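Local coordinates for tartronic semialdehyde reductase (Salmonella typhimurium, PDB 1YB4), which reduces tartronate semialdehyde to (R)-glycerate with NADH or NADPH, as a member of the 3-hydroxyisobutyrate dehydrogenase-related family, at residues Met4-Ser16 with His27-Leu41. Residues are numbered along the deposited sequence; the frame is centred on the assembly and turned at random.
Sequences MKLGFIGLGIMGS and HQLHVTTIGPVADEL
The carbonyl oxygen of His-30 takes the amide of Phe-8 at 3.1 Å (N to O), and Gly-7 CA brings a C-H to the same oxygen at 3.4 Å. One step back, His-30 N donates to Leu-6 O at 3.3 Å, and a weak bond from Leu-6 N to Gln-28 O continues the parallel pairing of strands 5-8 and 28-31. On the face that bears Leu-6 and Leu-29, CD1 of Leu-29 packs obliquely on Leu-6 CB (3.8 Å), and Leu-6 CD1 turns to His-27, meeting ring atom CG at 3.9 Å. Beyond the strands, Leu-11 points toward residues 27-41 and packs against Thr-33, Val-37 and Leu-41. Its CG lies anti to the carbonyl carbon (chi1 -62°), which carries the branch across Thr-33 at about a right angle; CD1 comes within 3.5 Å of Thr-33 CG2 and also touches Val-37 CG2 (3.8 Å), before meeting Leu-41 CD1 tip to tip. Gly-10, Gly-12 and Gly-15 fit the GxGxxG pattern of a Rossmann dinucleotide-binding turn, and Gly-12 has a positive phi (106°), with backbone angles that suit glycine. This is the opening beta-alpha-beta unit of the NAD-binding domain: helix 15-24 links the paired strands, with its Ala-19 against Leu-11 and Leu-41. Strand 28-31 is outermost in the sheet within this chain, strand 61-64 flanks strand 5-8 on its other side, and helix 142-155 packs against Leu-6 and His-27.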
HETATM    1  N   MSE A   4      15.573  46.474  -7.217  1.00 80.64           N
HETATM    2  CA  MSE A   4      15.225  47.703  -6.426  1.00 80.89           C
HETATM    3  C   MSE A   4      15.803  47.601  -5.020  1.00 74.73           C
HETATM    4  O   MSE A   4      16.957  47.206  -4.836  1.00 72.79           O
HETATM    5  CB  MSE A   4      13.704  47.848  -6.313  1.00 90.41           C
HETATM    6  CG  MSE A   4      12.953  47.911  -7.635  1.00102.25           C
HETATM    7 SE   MSE A   4      11.030  48.025  -7.360  1.00118.69          SE
HETATM    8  CE  MSE A   4      10.491  46.425  -8.316  1.00113.94           C
ATOM      9  N   LYS A   5      14.992  47.990  -4.037  1.00 68.32           N
ATOM     10  CA  LYS A   5      15.364  47.898  -2.629  1.00 62.51           C
ATOM     11  C   LYS A   5      14.619  46.657  -2.133  1.00 59.03           C
ATOM     12  O   LYS A   5      13.379  46.612  -2.142  1.00 54.72           O
ATOM     13  CB  LYS A   5      14.910  49.138  -1.854  1.00 64.62           C
ATOM     14  CG  LYS A   5      13.457  49.536  -2.062  1.00 65.33           C
ATOM     15  CD  LYS A   5      12.949  50.413  -0.911  1.00 67.10           C
ATOM     16  CE  LYS A   5      13.852  51.623  -0.636  1.00 66.05           C
ATOM     17  NZ  LYS A   5      13.884  52.611  -1.747  1.00 64.92           N
ATOM     18  N   LEU A   6      15.383  45.656  -1.698  1.00 54.40           N
ATOM     19  CA  LEU A   6      14.809  44.385  -1.277  1.00 48.53           C
ATOM     20  C   LEU A   6      14.880  44.104   0.200  1.00 45.64           C
ATOM     21  O   LEU A   6      15.574  44.797   0.934  1.00 45.81           O
ATOM     22  CB  LEU A   6      15.500  43.247  -2.034  1.00 46.08           C
ATOM     23  CG  LEU A   6      15.825  43.520  -3.509  1.00 44.07           C
ATOM     24  CD1 LEU A   6      16.594  42.338  -4.093  1.00 43.34           C
ATOM     25  CD2 LEU A   6      14.537  43.789  -4.290  1.00 40.15           C
ATOM     26  N   GLY A   7      14.150  43.065   0.611  1.00 44.45           N
ATOM     27  CA  GLY A   7      14.100  42.633   2.000  1.00 42.03           C
ATOM     28  C   GLY A   7      14.078  41.112   2.094  1.00 42.90           C
ATOM     29  O   GLY A   7      13.439  40.446   1.286  1.00 41.95           O
ATOM     30  N   PHE A   8      14.790  40.556   3.071  1.00 44.99           N
ATOM     31  CA  PHE A   8      14.863  39.106   3.261  1.00 44.58           C
ATOM     32  C   PHE A   8      14.464  38.801   4.704  1.00 44.67           C
ATOM     33  O   PHE A   8      15.112  39.256   5.641  1.00 45.34           O
ATOM     34  CB  PHE A   8      16.288  38.599   2.994  1.00 43.51           C
ATOM     35  CG  PHE A   8      16.337  37.323   2.189  1.00 43.97           C
ATOM     36  CD1 PHE A   8      16.392  37.362   0.799  1.00 43.63           C
ATOM     37  CD2 PHE A   8      16.296  36.087   2.820  1.00 42.39           C
ATOM     38  CE1 PHE A   8      16.407  36.193   0.051  1.00 42.37           C
ATOM     39  CE2 PHE A   8      16.309  34.913   2.078  1.00 41.56           C
ATOM     40  CZ  PHE A   8      16.365  34.966   0.692  1.00 42.32           C
ATOM     41  N   ILE A   9      13.404  38.019   4.880  1.00 45.98           N
ATOM     42  CA  ILE A   9      12.910  37.713   6.219  1.00 45.03           C
ATOM     43  C   ILE A   9      13.303  36.348   6.779  1.00 45.97           C
ATOM     44  O   ILE A   9      12.915  35.994   7.885  1.00 49.83           O
ATOM     45  CB  ILE A   9      11.371  37.884   6.272  1.00 40.39           C
ATOM     46  CG1 ILE A   9      11.033  39.338   5.975  1.00 38.47           C
ATOM     47  CG2 ILE A   9      10.815  37.505   7.634  1.00 37.68           C
ATOM     48  CD1 ILE A   9       9.585  39.688   6.196  1.00 40.53           C
ATOM     49  N   GLY A  10      14.088  35.583   6.040  1.00 43.32           N
ATOM     50  CA  GLY A  10      14.490  34.295   6.557  1.00 42.02           C
ATOM     51  C   GLY A  10      15.874  33.906   6.101  1.00 43.20           C
ATOM     52  O   GLY A  10      16.126  33.760   4.907  1.00 45.17           O
ATOM     53  N   LEU A  11      16.791  33.749   7.042  1.00 43.67           N
ATOM     54  CA  LEU A  11      18.133  33.345   6.674  1.00 45.27           C
ATOM     55  C   LEU A  11      18.304  31.886   7.072  1.00 47.33           C
ATOM     56  O   LEU A  11      17.323  31.171   7.290  1.00 49.23           O
ATOM     57  CB  LEU A  11      19.170  34.255   7.349  1.00 44.40           C
ATOM     58  CG  LEU A  11      19.030  35.725   6.898  1.00 42.67           C
ATOM     59  CD1 LEU A  11      20.047  36.618   7.597  1.00 41.18           C
ATOM     60  CD2 LEU A  11      19.214  35.811   5.387  1.00 41.67           C
ATOM     61  N   GLY A  12      19.536  31.420   7.151  1.00 48.63           N
ATOM     62  CA  GLY A  12      19.712  30.034   7.517  1.00 48.93           C
ATOM     63  C   GLY A  12      20.105  29.205   6.320  1.00 48.76           C
ATOM     64  O   GLY A  12      20.303  29.729   5.229  1.00 48.48           O
ATOM     65  N   ILE A  13      20.210  27.905   6.543  1.00 48.60           N
ATOM     66  CA  ILE A  13      20.614  26.947   5.529  1.00 48.94           C
ATOM     67  C   ILE A  13      20.484  27.403   4.064  1.00 48.44           C
ATOM     68  O   ILE A  13      21.429  27.277   3.281  1.00 46.23           O
ATOM     69  CB  ILE A  13      19.855  25.602   5.712  1.00 50.18           C
ATOM     70  CG1 ILE A  13      19.377  25.433   7.164  1.00 52.11           C
ATOM     71  CG2 ILE A  13      20.789  24.450   5.370  1.00 50.54           C
ATOM     72  CD1 ILE A  13      18.083  26.177   7.535  1.00 46.35           C
HETATM   73  N   MSE A  14      19.332  27.946   3.692  1.00 47.17           N
HETATM   74  CA  MSE A  14      19.138  28.373   2.315  1.00 46.25           C
HETATM   75  C   MSE A  14      18.874  29.866   2.160  1.00 44.24           C
HETATM   76  O   MSE A  14      19.340  30.481   1.201  1.00 43.08           O
HETATM   77  CB  MSE A  14      17.991  27.588   1.705  1.00 51.58           C
HETATM   78  CG  MSE A  14      18.121  26.088   1.895  1.00 58.53           C
HETATM   79 SE   MSE A  14      17.882  25.161   0.239  1.00 68.83          SE
HETATM   80  CE  MSE A  14      16.198  25.924  -0.320  1.00 64.05           C
ATOM     81  N   GLY A  15      18.119  30.446   3.091  1.00 40.38           N
ATOM     82  CA  GLY A  15      17.836  31.867   3.026  1.00 38.37           C
ATOM     83  C   GLY A  15      19.109  32.699   3.017  1.00 38.19           C
ATOM     84  O   GLY A  15      19.203  33.693   2.302  1.00 37.12           O
ATOM     85  N   SER A  16      20.099  32.282   3.800  1.00 36.63           N
ATOM     86  CA  SER A  16      21.365  32.993   3.892  1.00 35.52           C
ATOM     87  C   SER A  16      22.148  33.058   2.585  1.00 35.13           C
ATOM     88  O   SER A  16      22.497  34.140   2.136  1.00 40.30           O
ATOM     89  CB  SER A  16      22.239  32.370   4.986  1.00 36.02           C
ATOM     90  OG  SER A  16      23.430  33.116   5.164  1.00 35.75           O
ATOM     91  N   HIS A  27      22.425  44.803  -4.869  1.00 55.19           N
ATOM     92  CA  HIS A  27      21.196  45.203  -4.200  1.00 55.26           C
ATOM     93  C   HIS A  27      21.411  45.499  -2.721  1.00 54.59           C
ATOM     94  O   HIS A  27      22.313  44.955  -2.085  1.00 54.44           O
ATOM     95  CB  HIS A  27      20.137  44.114  -4.379  1.00 55.47           C
ATOM     96  CG  HIS A  27      19.760  43.886  -5.806  1.00 56.99           C
ATOM     97  ND1 HIS A  27      18.985  44.775  -6.518  1.00 58.84           N
ATOM     98  CD2 HIS A  27      20.122  42.917  -6.680  1.00 57.05           C
ATOM     99  CE1 HIS A  27      18.888  44.365  -7.771  1.00 59.42           C
ATOM    100  NE2 HIS A  27      19.571  43.241  -7.896  1.00 57.17           N
ATOM    101  N   GLN A  28      20.589  46.392  -2.184  1.00 55.24           N
ATOM    102  CA  GLN A  28      20.689  46.731  -0.778  1.00 55.22           C
ATOM    103  C   GLN A  28      19.577  45.965  -0.094  1.00 52.72           C
ATOM    104  O   GLN A  28      18.399  46.149  -0.403  1.00 52.71           O
ATOM    105  CB  GLN A  28      20.508  48.235  -0.556  1.00 59.14           C
ATOM    106  CG  GLN A  28      21.280  48.751   0.653  1.00 67.41           C
ATOM    107  CD  GLN A  28      22.798  48.716   0.447  1.00 73.07           C
ATOM    108  OE1 GLN A  28      23.386  47.666   0.146  1.00 74.66           O
ATOM    109  NE2 GLN A  28      23.437  49.872   0.612  1.00 74.44           N
ATOM    110  N   LEU A  29      19.961  45.097   0.828  1.00 50.59           N
ATOM    111  CA  LEU A  29      19.002  44.279   1.535  1.00 49.84           C
ATOM    112  C   LEU A  29      18.877  44.550   3.013  1.00 49.66           C
ATOM    113  O   LEU A  29      19.867  44.726   3.723  1.00 49.25           O
ATOM    114  CB  LEU A  29      19.352  42.803   1.363  1.00 51.65           C
ATOM    115  CG  LEU A  29      18.808  42.036   0.162  1.00 52.51           C
ATOM    116  CD1 LEU A  29      19.119  42.750  -1.144  1.00 54.07           C
ATOM    117  CD2 LEU A  29      19.419  40.648   0.186  1.00 54.39           C
ATOM    118  N   HIS A  30      17.636  44.575   3.473  1.00 48.38           N
ATOM    119  CA  HIS A  30      17.363  44.747   4.879  1.00 49.09           C
ATOM    120  C   HIS A  30      16.897  43.350   5.254  1.00 49.19           C
ATOM    121  O   HIS A  30      15.812  42.918   4.867  1.00 47.90           O
ATOM    122  CB  HIS A  30      16.273  45.794   5.084  1.00 50.92           C
ATOM    123  CG  HIS A  30      16.774  47.204   5.016  1.00 50.27           C
ATOM    124  ND1 HIS A  30      17.387  47.825   6.082  1.00 49.63           N
ATOM    125  CD2 HIS A  30      16.727  48.123   4.019  1.00 50.57           C
ATOM    126  CE1 HIS A  30      17.692  49.067   5.747  1.00 49.19           C
ATOM    127  NE2 HIS A  30      17.302  49.273   4.502  1.00 49.23           N
ATOM    128  N   VAL A  31      17.752  42.634   5.976  1.00 49.55           N
ATOM    129  CA  VAL A  31      17.470  41.263   6.368  1.00 50.54           C
ATOM    130  C   VAL A  31      17.066  41.118   7.822  1.00 52.06           C
ATOM    131  O   VAL A  31      17.098  42.080   8.584  1.00 51.93           O
ATOM    132  CB  VAL A  31      18.697  40.372   6.122  1.00 50.15           C
ATOM    133  CG1 VAL A  31      19.242  40.629   4.721  1.00 50.45           C
ATOM    134  CG2 VAL A  31      19.754  40.638   7.170  1.00 46.58           C
ATOM    135  N   THR A  32      16.696  39.894   8.194  1.00 54.70           N
ATOM    136  CA  THR A  32      16.278  39.563   9.555  1.00 56.44           C
ATOM    137  C   THR A  32      16.076  38.057   9.678  1.00 57.67           C
ATOM    138  O   THR A  32      15.769  37.388   8.697  1.00 58.65           O
ATOM    139  CB  THR A  32      14.945  40.241   9.924  1.00 55.90           C
ATOM    140  OG1 THR A  32      14.712  40.085  11.325  1.00 57.85           O
ATOM    141  CG2 THR A  32      13.790  39.595   9.177  1.00 54.76           C
ATOM    142  N   THR A  33      16.247  37.532  10.886  1.00 60.32           N
ATOM    143  CA  THR A  33      16.075  36.102  11.158  1.00 62.24           C
ATOM    144  C   THR A  33      16.359  35.898  12.640  1.00 64.43           C
ATOM    145  O   THR A  33      16.871  36.808  13.301  1.00 64.64           O
ATOM    146  CB  THR A  33      17.037  35.222  10.298  1.00 60.77           C
ATOM    147  OG1 THR A  33      16.873  33.842  10.646  1.00 59.95           O
ATOM    148  CG2 THR A  33      18.485  35.620  10.514  1.00 61.25           C
ATOM    149  N   ILE A  34      16.018  34.723  13.166  1.00 66.04           N
ATOM    150  CA  ILE A  34      16.235  34.439  14.583  1.00 68.44           C
ATOM    151  C   ILE A  34      17.717  34.306  14.911  1.00 69.61           C
ATOM    152  O   ILE A  34      18.202  34.893  15.878  1.00 69.47           O
ATOM    153  CB  ILE A  34      15.508  33.134  15.027  1.00 68.42           C
ATOM    154  CG1 ILE A  34      16.110  31.912  14.318  1.00 69.62           C
ATOM    155  CG2 ILE A  34      14.038  33.220  14.708  1.00 67.17           C
ATOM    156  CD1 ILE A  34      17.237  31.227  15.104  1.00 71.18           C
ATOM    157  N   GLY A  35      18.436  33.558  14.080  1.00 70.30           N
ATOM    158  CA  GLY A  35      19.844  33.345  14.325  1.00 70.13           C
ATOM    159  C   GLY A  35      20.725  34.534  14.018  1.00 70.05           C
ATOM    160  O   GLY A  35      20.240  35.636  13.743  1.00 68.07           O
ATOM    161  N   PRO A  36      22.049  34.334  14.104  1.00 69.56           N
ATOM    162  CA  PRO A  36      23.033  35.380  13.830  1.00 69.81           C
ATOM    163  C   PRO A  36      23.273  35.507  12.336  1.00 69.35           C
ATOM    164  O   PRO A  36      23.579  34.519  11.669  1.00 69.60           O
ATOM    165  CB  PRO A  36      24.267  34.875  14.557  1.00 70.04           C
ATOM    166  CG  PRO A  36      24.155  33.382  14.372  1.00 70.13           C
ATOM    167  CD  PRO A  36      22.701  33.144  14.690  1.00 69.31           C
ATOM    168  N   VAL A  37      23.125  36.718  11.815  1.00 67.55           N
ATOM    169  CA  VAL A  37      23.343  36.951  10.401  1.00 65.00           C
ATOM    170  C   VAL A  37      24.797  36.649  10.051  1.00 63.43           C
ATOM    171  O   VAL A  37      25.717  37.155  10.680  1.00 63.00           O
ATOM    172  CB  VAL A  37      23.041  38.406  10.018  1.00 64.91           C
ATOM    173  CG1 VAL A  37      23.350  38.626   8.556  1.00 65.47           C
ATOM    174  CG2 VAL A  37      21.600  38.729  10.307  1.00 64.73           C
ATOM    175  N   ALA A  38      24.995  35.810   9.044  1.00 62.63           N
ATOM    176  CA  ALA A  38      26.334  35.451   8.608  1.00 61.45           C
ATOM    177  C   ALA A  38      27.086  36.752   8.326  1.00 61.41           C
ATOM    178  O   ALA A  38      26.522  37.715   7.793  1.00 59.09           O
ATOM    179  CB  ALA A  38      26.263  34.602   7.350  1.00 61.12           C
ATOM    180  N   ASP A  39      28.358  36.789   8.694  1.00 61.26           N
ATOM    181  CA  ASP A  39      29.162  37.985   8.474  1.00 62.95           C
ATOM    182  C   ASP A  39      29.184  38.389   6.994  1.00 61.15           C
ATOM    183  O   ASP A  39      28.999  39.563   6.659  1.00 59.58           O
ATOM    184  CB  ASP A  39      30.597  37.738   8.938  1.00 66.98           C
ATOM    185  CG  ASP A  39      31.605  37.909   7.808  1.00 72.69           C
ATOM    186  OD1 ASP A  39      31.983  39.067   7.512  1.00 73.87           O
ATOM    187  OD2 ASP A  39      31.999  36.885   7.201  1.00 75.36           O
ATOM    188  N   GLU A  40      29.408  37.409   6.118  1.00 59.12           N
ATOM    189  CA  GLU A  40      29.499  37.647   4.682  1.00 57.48           C
ATOM    190  C   GLU A  40      28.466  38.611   4.112  1.00 57.56           C
ATOM    191  O   GLU A  40      28.829  39.509   3.349  1.00 54.75           O
ATOM    192  CB  GLU A  40      29.447  36.323   3.915  1.00 58.32           C
ATOM    193  CG  GLU A  40      29.784  36.476   2.435  1.00 58.21           C
ATOM    194  CD  GLU A  40      30.018  35.150   1.738  1.00 60.27           C
ATOM    195  OE1 GLU A  40      30.306  35.159   0.521  1.00 58.16           O
ATOM    196  OE2 GLU A  40      29.913  34.097   2.409  1.00 62.22           O
ATOM    197  N   LEU A  41      27.191  38.439   4.464  1.00 56.92           N
ATOM    198  CA  LEU A  41      26.173  39.343   3.938  1.00 58.89           C
ATOM    199  C   LEU A  41      26.103  40.631   4.750  1.00 58.88           C
ATOM    200  O   LEU A  41      25.641  41.657   4.252  1.00 59.26           O
ATOM    201  CB  LEU A  41      24.783  38.685   3.869  1.00 57.54           C
ATOM    202  CG  LEU A  41      23.947  38.439   5.122  1.00 58.99           C
ATOM    203  CD1 LEU A  41      22.499  38.157   4.729  1.00 57.45           C
ATOM    204  CD2 LEU A  41      24.525  37.280   5.901  1.00 60.81           C
TER